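Local coordinates for hypothetical protein CG14615-PA (Drosophila melanogaster, PDB 1SQH) that is functionally uncharacterised but belongs to an acetyltransferase-like superfamily and may act as a glycine N-acyltransferase, at residues S172-R177 / I214-T219; L222-F227 / L237-K242; K166-P171 / L252-S257; E160-A165 / E259-E264; D183-H188 / G197-L202. All coordinates share one frame; numbering follows the deposited sequence.

Overall arrangement
All five contacts lie in the C-terminal GNAT-like half of the chain. Contacts 1, 2, 4 and 5 are partly buried; contact 3 is the surface one. Contacts 1 and 2 join strands of one four-stranded antiparallel sheet: they rest on backbone ladders, their centres are about 12 Å apart, and strands 211-216 and 222-228 link them directly. Contacts 3 and 4 share helix 248-263. Contact 3 is small and made of aliphatic groups, whereas contact 4 adds an arginine that bonds a carbonyl and stacks on a ring. Contact 5 pairs two short helices by aliphatic packing and one histidine bond. It touches contact 1 through the Arg177-Asp183 salt bridge and contact 2 through Val187 against Trp225 and Phe227.

Contact 1 of 5, residues S172-R177 / I214-T219; sequences SEFEIR and ICRSDT
Strands 174-177 and 214-216 run antiparallel, with N-to-C directions 143° apart and short axes that approach to 4.4 Å. Glu175 and Cys215 form the hydrogen-bonded pair: Glu175 N donates to Cys215 O over 2.7 Å and Cys215 N returns a bond to Glu175 O. Non-hydrogen-bonded pairs flank it, Phe174 with Arg216 and Ile176 with Ile214. Beyond the strand end Ser217 N still reaches Glu173 O (2.9 Å), though from 35° above the carbonyl plane, while Ser217 OG donates to Ser172 O at 3.2 Å within that carbonyl's plane. Ile176 holds CG1 between its backbone N and carbonyl carbon (chi1 65°), which turns CG2 onto Ile214 CD1 at a tight 3.4 Å. The Phe174 side chain crosses Ile214 at about a right angle, and its CB rests 3.6 Å from Ile214 CG2. On the face carrying Glu175 and Cys215, Arg177 NH2 lies 3.8 Å from Cys215 SG, and the same guanidinium forms a salt bridge to Asp183. Strand 174-177 is one of the two edge strands of this GNAT-like sheet; strand 211-216 lies between it and strand 222-228, with Ile214 packing on Leu248 and Leu252 of helix 248-263.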
# COMPACT_ATOMS: atom_id res chain seq x y z
N SER A 172 -3.38 6.29 31.42
CA SER A 172 -2.32 7.07 32.06
C SER A 172 -0.93 6.50 31.85
O SER A 172 0.05 7.24 31.69
CB SER A 172 -2.58 7.20 33.56
OG SER A 172 -3.74 7.96 33.83
N GLU A 173 -0.83 5.17 31.85
CA GLU A 173 0.47 4.52 31.67
C GLU A 173 1.14 4.90 30.35
O GLU A 173 2.36 4.77 30.21
CB GLU A 173 0.32 2.99 31.71
CG GLU A 173 -0.48 2.42 32.89
CD GLU A 173 -1.99 2.39 32.62
OE1 GLU A 173 -2.65 3.44 32.80
OE2 GLU A 173 -2.50 1.32 32.23
N PHE A 174 0.36 5.38 29.38
CA PHE A 174 0.90 5.72 28.07
C PHE A 174 0.75 7.14 27.55
O PHE A 174 -0.06 7.93 28.04
CB PHE A 174 0.29 4.77 27.04
CG PHE A 174 0.38 3.33 27.43
CD1 PHE A 174 1.57 2.63 27.29
CD2 PHE A 174 -0.73 2.68 27.95
CE1 PHE A 174 1.66 1.29 27.65
CE2 PHE A 174 -0.66 1.34 28.32
CZ PHE A 174 0.54 0.64 28.17
N GLU A 175 1.54 7.44 26.52
CA GLU A 175 1.54 8.73 25.81
C GLU A 175 1.49 8.46 24.30
O GLU A 175 1.99 7.43 23.83
CB GLU A 175 2.80 9.53 26.13
CG GLU A 175 2.74 10.34 27.41
CD GLU A 175 3.91 11.30 27.52
OE1 GLU A 175 5.07 10.83 27.50
OE2 GLU A 175 3.67 12.53 27.63
N ILE A 176 0.91 9.39 23.55
CA ILE A 176 0.83 9.23 22.10
C ILE A 176 1.59 10.35 21.43
O ILE A 176 1.55 11.50 21.88
CB ILE A 176 -0.63 9.30 21.57
CG1 ILE A 176 -1.23 10.69 21.82
CG2 ILE A 176 -1.48 8.24 22.22
CD1 ILE A 176 -1.34 11.09 23.29
N ARG A 177 2.29 10.02 20.35
CA ARG A 177 3.06 11.01 19.60
C ARG A 177 3.33 10.47 18.21
O ARG A 177 3.23 9.26 17.97
CB ARG A 177 4.39 11.30 20.29
CG ARG A 177 5.35 10.12 20.28
CD ARG A 177 6.71 10.49 20.88
NE ARG A 177 7.61 9.34 20.97
CZ ARG A 177 8.23 8.77 19.93
NH1 ARG A 177 8.06 9.26 18.71
NH2 ARG A 177 8.99 7.70 20.12
N ILE A 214 2.67 4.69 20.60
CA ILE A 214 2.25 4.67 22.00
C ILE A 214 3.49 4.36 22.87
O ILE A 214 4.10 3.29 22.74
CB ILE A 214 1.20 3.55 22.27
CG1 ILE A 214 -0.05 3.76 21.40
CG2 ILE A 214 0.79 3.57 23.73
CD1 ILE A 214 -0.90 4.95 21.81
N CYS A 215 3.85 5.29 23.75
CA CYS A 215 5.00 5.07 24.62
C CYS A 215 4.61 5.15 26.09
O CYS A 215 3.69 5.88 26.46
CB CYS A 215 6.09 6.09 24.33
SG CYS A 215 6.81 5.95 22.69
N ARG A 216 5.33 4.41 26.93
CA ARG A 216 5.06 4.41 28.36
C ARG A 216 5.52 5.77 28.90
O ARG A 216 6.61 6.23 28.57
CB ARG A 216 5.83 3.29 29.07
CG ARG A 216 5.80 1.95 28.36
CD ARG A 216 6.05 0.80 29.32
NE ARG A 216 4.83 0.39 30.02
CZ ARG A 216 4.78 -0.47 31.03
NH1 ARG A 216 5.90 -1.03 31.48
NH2 ARG A 216 3.61 -0.78 31.59
N SER A 217 4.69 6.41 29.71
CA SER A 217 5.06 7.70 30.27
C SER A 217 6.37 7.59 31.04
O SER A 217 7.16 8.54 31.08
CB SER A 217 3.95 8.21 31.18
OG SER A 217 2.77 8.41 30.43
N ASP A 218 6.61 6.44 31.65
CA ASP A 218 7.84 6.22 32.41
C ASP A 218 9.06 6.09 31.50
O ASP A 218 9.64 7.10 31.07
CB ASP A 218 7.70 4.96 33.30
CG ASP A 218 7.09 3.77 32.55
OD1 ASP A 218 5.94 3.90 32.07
OD2 ASP A 218 7.75 2.71 32.46
N THR A 219 9.44 4.86 31.19
CA THR A 219 10.58 4.57 30.34
C THR A 219 10.55 5.28 28.99
O THR A 219 11.59 5.55 28.39
CB THR A 219 10.72 3.06 30.10
OG1 THR A 219 11.74 2.81 29.13
CG2 THR A 219 9.41 2.47 29.59

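Contact 2 of 5, residues L222-F227 / L237-K242; sequences LIAWIF and LQVLPK
Leu222-Phe227 and Leu237-Lys242 belong to the beta hairpin of strands 222-228 and 234-239 in the GNAT-like antiparallel sheet, their segment axes running 169° apart in direction. Trp225 and Gln238 are its hydrogen-bonded pair: Trp225 N reaches Gln238 O over 2.9 Å, and Gln238 N donates back to Trp225 O. Leu240 N extends the ladder to Ile223 O (2.8 Å). Ile223 and Ala224 together face Ile214 on the other neighbouring strand, a classic beta bulge. With CG wedged between the backbone N and carbonyl carbon (chi1 51°), the Trp225 indole folds back across the hairpin; Gln238 O stands 4.1 Å above the Trp225 ring, over its centre. The Gln238 side chain runs alongside the indole, its amide plane 57° from the ring. Trp225 NE1 is buried and has no polar partner in the model; instead Val187 of helix 184-189 packs against it. On the reverse side of the sheet Ala224 CB meets Val239 CG2 at 3.6 Å, and Leu252 lies on that face. Beyond the strand end, Leu240 CD1 touches Trp225 CH2 (3.4 Å), while Ile223 CD1 touches both Leu240 CD2 and Lys242 CE, at a tight 3.4 Å from each.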
# COMPACT_ATOMS: atom_id res chain seq x y z
N LEU A 222 8.70 2.79 23.21
CA LEU A 222 7.67 2.64 22.17
C LEU A 222 7.06 1.25 22.34
O LEU A 222 7.77 0.25 22.29
CB LEU A 222 8.30 2.77 20.78
CG LEU A 222 7.38 2.60 19.57
CD1 LEU A 222 6.35 3.72 19.52
CD2 LEU A 222 8.24 2.59 18.32
N ILE A 223 5.75 1.18 22.51
CA ILE A 223 5.13 -0.12 22.75
C ILE A 223 4.06 -0.55 21.74
O ILE A 223 3.65 -1.71 21.72
CB ILE A 223 4.54 -0.15 24.20
CG1 ILE A 223 4.70 -1.54 24.79
CG2 ILE A 223 3.08 0.32 24.20
CD1 ILE A 223 6.13 -1.91 25.09
N ALA A 224 3.63 0.40 20.92
CA ALA A 224 2.61 0.14 19.89
C ALA A 224 2.65 1.26 18.87
O ALA A 224 2.98 2.40 19.21
CB ALA A 224 1.22 0.06 20.54
N TRP A 225 2.32 0.96 17.62
CA TRP A 225 2.38 1.98 16.57
C TRP A 225 1.47 1.69 15.38
O TRP A 225 1.00 0.57 15.19
CB TRP A 225 3.83 2.13 16.10
CG TRP A 225 4.44 0.81 15.74
CD1 TRP A 225 4.29 0.14 14.56
CD2 TRP A 225 5.19 -0.05 16.60
NE1 TRP A 225 4.89 -1.10 14.64
CE2 TRP A 225 5.45 -1.24 15.88
CE3 TRP A 225 5.67 0.07 17.91
CZ2 TRP A 225 6.16 -2.31 16.44
CZ3 TRP A 225 6.37 -1.00 18.47
CH2 TRP A 225 6.61 -2.17 17.73
N ILE A 226 1.23 2.72 14.57
CA ILE A 226 0.39 2.60 13.39
C ILE A 226 0.91 3.61 12.37
O ILE A 226 1.36 4.70 12.73
CB ILE A 226 -1.10 2.88 13.77
CG1 ILE A 226 -2.05 2.27 12.73
CG2 ILE A 226 -1.35 4.37 13.91
CD1 ILE A 226 -2.20 3.10 11.50
N PHE A 227 0.89 3.24 11.09
CA PHE A 227 1.39 4.11 10.03
C PHE A 227 0.31 4.46 9.02
O PHE A 227 -0.75 3.84 8.99
CB PHE A 227 2.47 3.40 9.20
CG PHE A 227 3.81 3.37 9.82
CD1 PHE A 227 4.13 2.41 10.79
CD2 PHE A 227 4.80 4.26 9.39
CE1 PHE A 227 5.42 2.34 11.32
CE2 PHE A 227 6.09 4.20 9.92
CZ PHE A 227 6.41 3.24 10.88
N LEU A 237 -0.03 -1.81 11.64
CA LEU A 237 -0.46 -1.66 13.03
C LEU A 237 0.16 -2.77 13.85
O LEU A 237 0.27 -3.90 13.40
CB LEU A 237 -1.98 -1.76 13.14
CG LEU A 237 -2.55 -1.81 14.57
CD1 LEU A 237 -2.24 -0.49 15.27
CD2 LEU A 237 -4.06 -2.05 14.55
N GLN A 238 0.61 -2.44 15.05
CA GLN A 238 1.15 -3.48 15.92
C GLN A 238 1.30 -3.02 17.35
O GLN A 238 1.61 -1.86 17.63
CB GLN A 238 2.48 -4.00 15.39
CG GLN A 238 2.94 -5.24 16.15
CD GLN A 238 4.07 -5.98 15.46
OE1 GLN A 238 4.45 -7.07 15.88
NE2 GLN A 238 4.61 -5.39 14.39
N VAL A 239 1.06 -3.96 18.26
CA VAL A 239 1.19 -3.72 19.69
C VAL A 239 2.10 -4.81 20.25
O VAL A 239 1.85 -6.01 20.05
CB VAL A 239 -0.18 -3.79 20.41
CG1 VAL A 239 0.01 -3.69 21.91
CG2 VAL A 239 -1.10 -2.68 19.92
N LEU A 240 3.16 -4.40 20.94
CA LEU A 240 4.10 -5.34 21.55
C LEU A 240 3.32 -6.19 22.55
O LEU A 240 2.42 -5.70 23.24
CB LEU A 240 5.22 -4.58 22.27
CG LEU A 240 6.59 -4.32 21.63
CD1 LEU A 240 6.59 -4.58 20.13
CD2 LEU A 240 6.98 -2.89 21.94
N PRO A 241 3.65 -7.49 22.63
CA PRO A 241 2.97 -8.41 23.55
C PRO A 241 2.77 -7.88 24.97
O PRO A 241 1.69 -8.02 25.54
CB PRO A 241 3.86 -9.64 23.50
CG PRO A 241 4.31 -9.65 22.06
CD PRO A 241 4.69 -8.19 21.85
N LYS A 242 3.80 -7.27 25.53
CA LYS A 242 3.72 -6.74 26.89
C LYS A 242 2.70 -5.62 27.09
O LYS A 242 2.52 -5.13 28.20
CB LYS A 242 5.10 -6.27 27.36
CG LYS A 242 5.85 -5.36 26.39
CD LYS A 242 7.15 -4.87 27.01
CE LYS A 242 8.18 -4.47 25.96
NZ LYS A 242 8.72 -5.65 25.20

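Contact 3 of 5, residues K166-P171 / L252-S257; sequences KVPDLP and LAAAMS
In the helix against which Val167 and Pro168 lean, Ala253 O is gripped by two donors from one residue. Ser257 OG reaches it over 2.7 Å and Ser257 N over 3.1 Å, the two arriving from opposite faces of the carbonyl plane; this is a serine folding back onto the preceding turn of its helix. Ser257 OG is also hydrogen-bonded to Tyr288 OH. The helix, 248-263, is the long one that follows strand 234-239 in the GNAT-like fold, and the loop crossing it leads from helix 159-163 to the edge strand 174-177. No hydrogen bond joins loop and helix: the contact is apolar and small, burying 128 Å² over both sides. Ala254 is its centre. Its CB points at the loop and lies 3.7 Å from both Lys166 O and Pro168 CD, so a carbonyl and a proline ring carbon meet one methyl. While the loop covers Ala254 from outside, Ile286 of helix 277-286 also touches it. Leu252 points away from the loop and packs on the sheet, where selenomethionine Met256 also meets Ile226. Val167 places CG2 anti to its backbone N, with CG1 in the remaining position near both N and carbonyl carbon (chi1 53°), and that CG2 rests 4.0 Å from Ala255 CB.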
# COMPACT_ATOMS: atom_id res chain seq x y z
N LYS A 166 -15.15 8.61 16.48
CA LYS A 166 -14.82 8.83 17.89
C LYS A 166 -13.48 8.14 18.11
O LYS A 166 -13.08 7.27 17.33
CB LYS A 166 -15.87 8.18 18.80
CG LYS A 166 -17.21 8.89 18.85
CD LYS A 166 -18.11 8.23 19.90
CE LYS A 166 -19.47 8.93 20.03
NZ LYS A 166 -20.31 8.32 21.11
N VAL A 167 -12.79 8.53 19.18
CA VAL A 167 -11.49 7.94 19.49
C VAL A 167 -11.39 7.66 20.98
O VAL A 167 -11.64 8.55 21.80
CB VAL A 167 -10.35 8.86 19.04
CG1 VAL A 167 -10.56 10.25 19.63
CG2 VAL A 167 -9.01 8.29 19.48
N PRO A 168 -11.03 6.43 21.35
CA PRO A 168 -10.89 5.99 22.75
C PRO A 168 -9.92 6.83 23.57
O PRO A 168 -9.12 7.59 23.02
CB PRO A 168 -10.41 4.55 22.60
CG PRO A 168 -11.04 4.12 21.32
CD PRO A 168 -10.77 5.30 20.44
N ASP A 169 -9.99 6.68 24.89
CA ASP A 169 -9.11 7.40 25.79
C ASP A 169 -7.86 6.58 26.06
O ASP A 169 -7.93 5.36 26.25
CB ASP A 169 -9.81 7.70 27.10
CG ASP A 169 -10.55 9.02 27.07
OD1 ASP A 169 -11.32 9.23 26.11
OD2 ASP A 169 -10.36 9.83 28.00
N LEU A 170 -6.73 7.27 26.09
CA LEU A 170 -5.43 6.64 26.33
C LEU A 170 -5.12 6.50 27.82
O LEU A 170 -5.12 7.48 28.56
CB LEU A 170 -4.35 7.48 25.66
CG LEU A 170 -2.90 7.01 25.79
CD1 LEU A 170 -2.68 5.77 24.91
CD2 LEU A 170 -1.97 8.14 25.37
N PRO A 171 -4.84 5.27 28.28
CA PRO A 171 -4.52 5.00 29.69
C PRO A 171 -3.30 5.79 30.19
O PRO A 171 -2.30 5.94 29.46
CB PRO A 171 -4.27 3.50 29.70
CG PRO A 171 -5.24 3.01 28.68
CD PRO A 171 -5.04 4.00 27.55
N LEU A 252 -5.22 3.11 18.31
CA LEU A 252 -4.37 3.57 17.21
C LEU A 252 -5.20 3.70 15.95
O LEU A 252 -5.23 4.75 15.31
CB LEU A 252 -3.20 2.61 16.95
CG LEU A 252 -1.86 2.79 17.70
CD1 LEU A 252 -1.48 4.26 17.75
CD2 LEU A 252 -1.97 2.25 19.09
N ALA A 253 -5.90 2.62 15.58
CA ALA A 253 -6.70 2.65 14.37
C ALA A 253 -7.72 3.78 14.33
O ALA A 253 -7.93 4.40 13.29
CB ALA A 253 -7.40 1.30 14.16
N ALA A 254 -8.37 4.04 15.45
CA ALA A 254 -9.37 5.11 15.47
C ALA A 254 -8.69 6.46 15.30
O ALA A 254 -9.10 7.27 14.44
CB ALA A 254 -10.16 5.07 16.79
N ALA A 255 -7.64 6.70 16.08
CA ALA A 255 -6.91 7.97 16.02
C ALA A 255 -6.34 8.24 14.62
O ALA A 255 -6.55 9.32 14.06
CB ALA A 255 -5.80 7.98 17.05
N MSE A 256 -5.62 7.27 14.07
CA MSE A 256 -5.06 7.47 12.74
C MSE A 256 -6.16 7.75 11.69
O MSE A 256 -5.99 8.61 10.83
CB MSE A 256 -4.24 6.25 12.32
CG MSE A 256 -3.48 6.45 11.03
SE MSE A 256 -1.92 7.58 11.30
CE MSE A 256 -2.75 9.29 10.97
N SER A 257 -7.28 7.03 11.77
CA SER A 257 -8.39 7.22 10.82
C SER A 257 -8.87 8.68 10.87
O SER A 257 -9.04 9.34 9.84
CB SER A 257 -9.55 6.27 11.14
OG SER A 257 -9.19 4.92 10.91

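Contact 4 of 5, residues E160-A165 / E259-E264; sequences EDAFCA and EIARGE
Arg262 grips Phe163 O side-on with two nitrogens, NE at 2.8 Å and NH2 at 3.0 Å from that single oxygen. The oxygen lies only 9° out of the guanidinium plane, so both N-H groups are used nearly flat. The same guanidinium also stacks on the Phe163 ring, planes 16° apart and centres 4.5 Å apart, an off-centre cation-pi contact in which Arg262 NE stands over the ring centre. Nearer the backbone along the same side chain, Arg262 CG makes a CH-pi contact with the ring. Two torsions allow this double use of one residue: Phe163 sends its ring anti to the backbone N (chi1 -173°), and Arg262 bends at chi2 to bring its end across. Beside the stack, Ala162 CB meets Ala261 CB at a tight 3.5 Å, and Ala261 CB lies equally close to Phe163 N, so small side chains let the two backbones approach. The contact joins the C-terminal end of helix 159-163 to the last turn of helix 248-263 in the GNAT-like domain. Cys164 is the first residue to leave the helical path, and a cation on the carbonyl just before it would probably be favoured by the helix end. Farther out, His159 NE2 bonds Ala261 O and Arg258 NH1 bonds Ala165 O. Leu268 of strand 268-273 packs against Ala162 and Ala261.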
# COMPACT_ATOMS: atom_id res chain seq x y z
N GLU A 160 -16.36 10.79 5.48
CA GLU A 160 -17.30 11.38 6.44
C GLU A 160 -17.25 10.60 7.75
O GLU A 160 -17.16 11.18 8.84
CB GLU A 160 -18.74 11.35 5.91
CG GLU A 160 -18.94 11.90 4.52
CD GLU A 160 -18.84 10.82 3.45
OE1 GLU A 160 -17.75 10.22 3.32
OE2 GLU A 160 -19.84 10.57 2.74
N ASP A 161 -17.32 9.28 7.66
CA ASP A 161 -17.28 8.47 8.88
C ASP A 161 -15.96 8.64 9.60
O ASP A 161 -15.94 8.82 10.81
CB ASP A 161 -17.52 7.00 8.57
CG ASP A 161 -18.99 6.70 8.30
OD1 ASP A 161 -19.85 7.49 8.79
OD2 ASP A 161 -19.28 5.68 7.63
N ALA A 162 -14.86 8.60 8.85
CA ALA A 162 -13.55 8.76 9.45
C ALA A 162 -13.41 10.16 10.07
O ALA A 162 -12.88 10.31 11.16
CB ALA A 162 -12.46 8.55 8.39
N PHE A 163 -13.93 11.16 9.36
CA PHE A 163 -13.86 12.55 9.82
C PHE A 163 -14.55 12.77 11.16
O PHE A 163 -14.03 13.48 12.03
CB PHE A 163 -14.48 13.48 8.77
CG PHE A 163 -14.31 14.95 9.08
CD1 PHE A 163 -15.12 15.58 10.01
CD2 PHE A 163 -13.32 15.69 8.43
CE1 PHE A 163 -14.95 16.94 10.29
CE2 PHE A 163 -13.15 17.05 8.70
CZ PHE A 163 -13.97 17.68 9.63
N CYS A 164 -15.73 12.16 11.32
CA CYS A 164 -16.52 12.31 12.53
C CYS A 164 -16.38 11.13 13.48
O CYS A 164 -17.20 10.96 14.39
CB CYS A 164 -18.01 12.48 12.17
SG CYS A 164 -18.35 13.70 10.86
N ALA A 165 -15.36 10.30 13.27
CA ALA A 165 -15.13 9.13 14.11
C ALA A 165 -14.79 9.50 15.55
O ALA A 165 -14.22 10.55 15.82
CB ALA A 165 -14.00 8.28 13.53
N GLU A 259 -7.24 11.35 12.23
CA GLU A 259 -6.17 12.26 11.83
C GLU A 259 -6.02 12.37 10.32
O GLU A 259 -5.89 13.47 9.79
CB GLU A 259 -4.81 11.87 12.45
CG GLU A 259 -3.67 12.83 12.06
CD GLU A 259 -2.35 12.55 12.77
OE1 GLU A 259 -1.31 13.05 12.29
OE2 GLU A 259 -2.32 11.85 13.81
N ILE A 260 -6.05 11.24 9.63
CA ILE A 260 -5.90 11.27 8.19
C ILE A 260 -7.08 11.99 7.54
O ILE A 260 -6.89 12.85 6.70
CB ILE A 260 -5.79 9.85 7.57
CG1 ILE A 260 -4.47 9.19 8.00
CG2 ILE A 260 -5.87 9.94 6.03
CD1 ILE A 260 -4.28 7.78 7.45
N ALA A 261 -8.28 11.61 7.93
CA ALA A 261 -9.49 12.21 7.36
C ALA A 261 -9.60 13.71 7.58
O ALA A 261 -10.16 14.43 6.75
CB ALA A 261 -10.73 11.51 7.90
N ARG A 262 -9.05 14.20 8.68
CA ARG A 262 -9.16 15.63 8.93
C ARG A 262 -8.01 16.42 8.32
O ARG A 262 -8.04 17.64 8.29
CB ARG A 262 -9.26 15.89 10.43
CG ARG A 262 -10.48 15.23 11.04
CD ARG A 262 -11.02 16.07 12.17
NE ARG A 262 -12.26 15.53 12.72
CZ ARG A 262 -12.98 16.15 13.65
NH1 ARG A 262 -12.58 17.33 14.12
NH2 ARG A 262 -14.10 15.61 14.10
N GLY A 263 -7.01 15.70 7.83
CA GLY A 263 -5.87 16.36 7.22
C GLY A 263 -5.97 16.30 5.71
O GLY A 263 -5.32 17.07 5.01
N GLU A 264 -6.78 15.38 5.20
CA GLU A 264 -6.92 15.28 3.75
C GLU A 264 -8.23 14.59 3.43
O GLU A 264 -8.78 13.85 4.26
CB GLU A 264 -5.73 14.52 3.14
CG GLU A 264 -5.72 13.00 3.38
CD GLU A 264 -4.38 12.34 3.07
OE1 GLU A 264 -3.60 12.07 4.01
OE2 GLU A 264 -4.09 12.10 1.87

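Contact 5 of 5, residues D183-H188 / G197-L202; sequences DAAMVH and GSLTYL
Ala184 and His188 on one short helix meet Leu202 and Leu199 on the next, and the packing is closest around Leu202. Its CD2 lies 3.6 Å from His188 CB, the two side chains crossing at about a right angle, and Leu202 CB faces Ala184 CB at 4.2 Å. Val187 reaches toward Leu202 tip to tip, with Val187 CG2 at 4.1 Å from Leu202 CD2; the place of its other methyl is doubtful, since the model puts it too near a carbonyl. Ala184, Val187 and Leu202 are all buried, and Val187 packs in turn on Phe227 of strand 222-228. The other side is looser. Leu199 is exposed, and its CD2 reaches Ala184 CB at 3.9 Å but Ala185 CB only at 4.5 Å. At the far end a single hydrogen bond across the contact ties the first helix to the loop leading into the second: His188, its ring swung anti to the backbone N (chi1 -168°), donates from NE2 to Gly197 O over 3.1 Å. That bond is moderately bent, 147° at the hydrogen; the oxygen stands 17° out of the ring plane, and Trp191 meets the His188 ring as well. Gly197 just precedes a helix start that is capped separately: Ser198, the N-cap residue, accepts from Tyr201 N through OG (2.9 Å), and its OG is also hydrogen-bonded to Asp88. Two short helices between the first strand, 174-177, and the second, 211-216, are the usual connection of the GNAT fold, which these segments match.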
# COMPACT_ATOMS: atom_id res chain seq x y z
N ASP A 183 12.49 5.63 15.74
CA ASP A 183 11.46 4.62 15.97
C ASP A 183 11.42 3.55 14.89
O ASP A 183 11.08 2.39 15.17
CB ASP A 183 10.10 5.31 16.06
CG ASP A 183 9.98 6.22 17.27
OD1 ASP A 183 9.22 7.21 17.19
OD2 ASP A 183 10.63 5.93 18.30
N ALA A 184 11.77 3.93 13.67
CA ALA A 184 11.74 3.00 12.53
C ALA A 184 12.37 1.63 12.75
O ALA A 184 11.78 0.61 12.38
CB ALA A 184 12.39 3.66 11.31
N ALA A 185 13.55 1.59 13.35
CA ALA A 185 14.25 0.33 13.57
C ALA A 185 13.49 -0.62 14.51
O ALA A 185 13.50 -1.84 14.33
CB ALA A 185 15.66 0.60 14.09
N MSE A 186 12.82 -0.06 15.52
CA MSE A 186 12.07 -0.88 16.46
C MSE A 186 10.85 -1.49 15.77
O MSE A 186 10.62 -2.70 15.88
CB MSE A 186 11.63 -0.04 17.67
CG MSE A 186 12.77 0.78 18.30
SE MSE A 186 14.35 -0.26 18.78
CE MSE A 186 15.56 0.33 17.39
N VAL A 187 10.08 -0.67 15.07
CA VAL A 187 8.91 -1.17 14.36
C VAL A 187 9.31 -2.23 13.33
O VAL A 187 8.59 -3.21 13.12
CB VAL A 187 8.12 -0.00 13.65
CG1 VAL A 187 9.06 0.96 13.02
CG2 VAL A 187 7.18 -0.56 12.59
N HIS A 188 10.47 -2.04 12.72
CA HIS A 188 10.96 -2.99 11.72
C HIS A 188 11.43 -4.30 12.35
O HIS A 188 11.32 -5.37 11.73
CB HIS A 188 12.10 -2.35 10.91
CG HIS A 188 12.47 -3.13 9.68
ND1 HIS A 188 13.22 -4.29 9.73
CD2 HIS A 188 12.16 -2.93 8.38
CE1 HIS A 188 13.36 -4.77 8.50
NE2 HIS A 188 12.73 -3.96 7.66
N GLY A 197 9.47 -4.85 2.94
CA GLY A 197 9.66 -3.46 3.32
C GLY A 197 11.01 -3.30 4.00
O GLY A 197 11.37 -4.11 4.85
N SER A 198 11.74 -2.25 3.64
CA SER A 198 13.07 -2.01 4.21
C SER A 198 13.04 -0.99 5.33
O SER A 198 12.08 -0.22 5.48
CB SER A 198 14.02 -1.51 3.14
OG SER A 198 13.74 -0.15 2.85
N LEU A 199 14.13 -0.95 6.10
CA LEU A 199 14.27 -0.02 7.21
C LEU A 199 14.20 1.40 6.67
O LEU A 199 13.54 2.28 7.24
CB LEU A 199 15.62 -0.22 7.90
CG LEU A 199 15.81 0.14 9.38
CD1 LEU A 199 17.30 0.13 9.66
CD2 LEU A 199 15.20 1.49 9.71
N THR A 200 14.88 1.63 5.55
CA THR A 200 14.91 2.94 4.93
C THR A 200 13.54 3.34 4.37
O THR A 200 13.22 4.53 4.32
CB THR A 200 16.03 3.03 3.85
OG1 THR A 200 15.71 4.06 2.90
CG2 THR A 200 16.22 1.70 3.15
N TYR A 201 12.73 2.36 3.98
CA TYR A 201 11.38 2.65 3.50
C TYR A 201 10.62 3.20 4.70
O TYR A 201 10.00 4.26 4.62
CB TYR A 201 10.68 1.37 3.01
CG TYR A 201 9.19 1.52 2.75
CD1 TYR A 201 8.67 2.64 2.10
CD2 TYR A 201 8.30 0.50 3.10
CE1 TYR A 201 7.30 2.74 1.80
CE2 TYR A 201 6.93 0.59 2.81
CZ TYR A 201 6.44 1.71 2.16
OH TYR A 201 5.10 1.80 1.83
N LEU A 202 10.69 2.48 5.82
CA LEU A 202 10.01 2.93 7.03
C LEU A 202 10.46 4.34 7.44
O LEU A 202 9.65 5.16 7.88
CB LEU A 202 10.24 1.93 8.17
CG LEU A 202 9.17 0.85 8.37
CD1 LEU A 202 8.85 0.19 7.05
CD2 LEU A 202 9.65 -0.19 9.37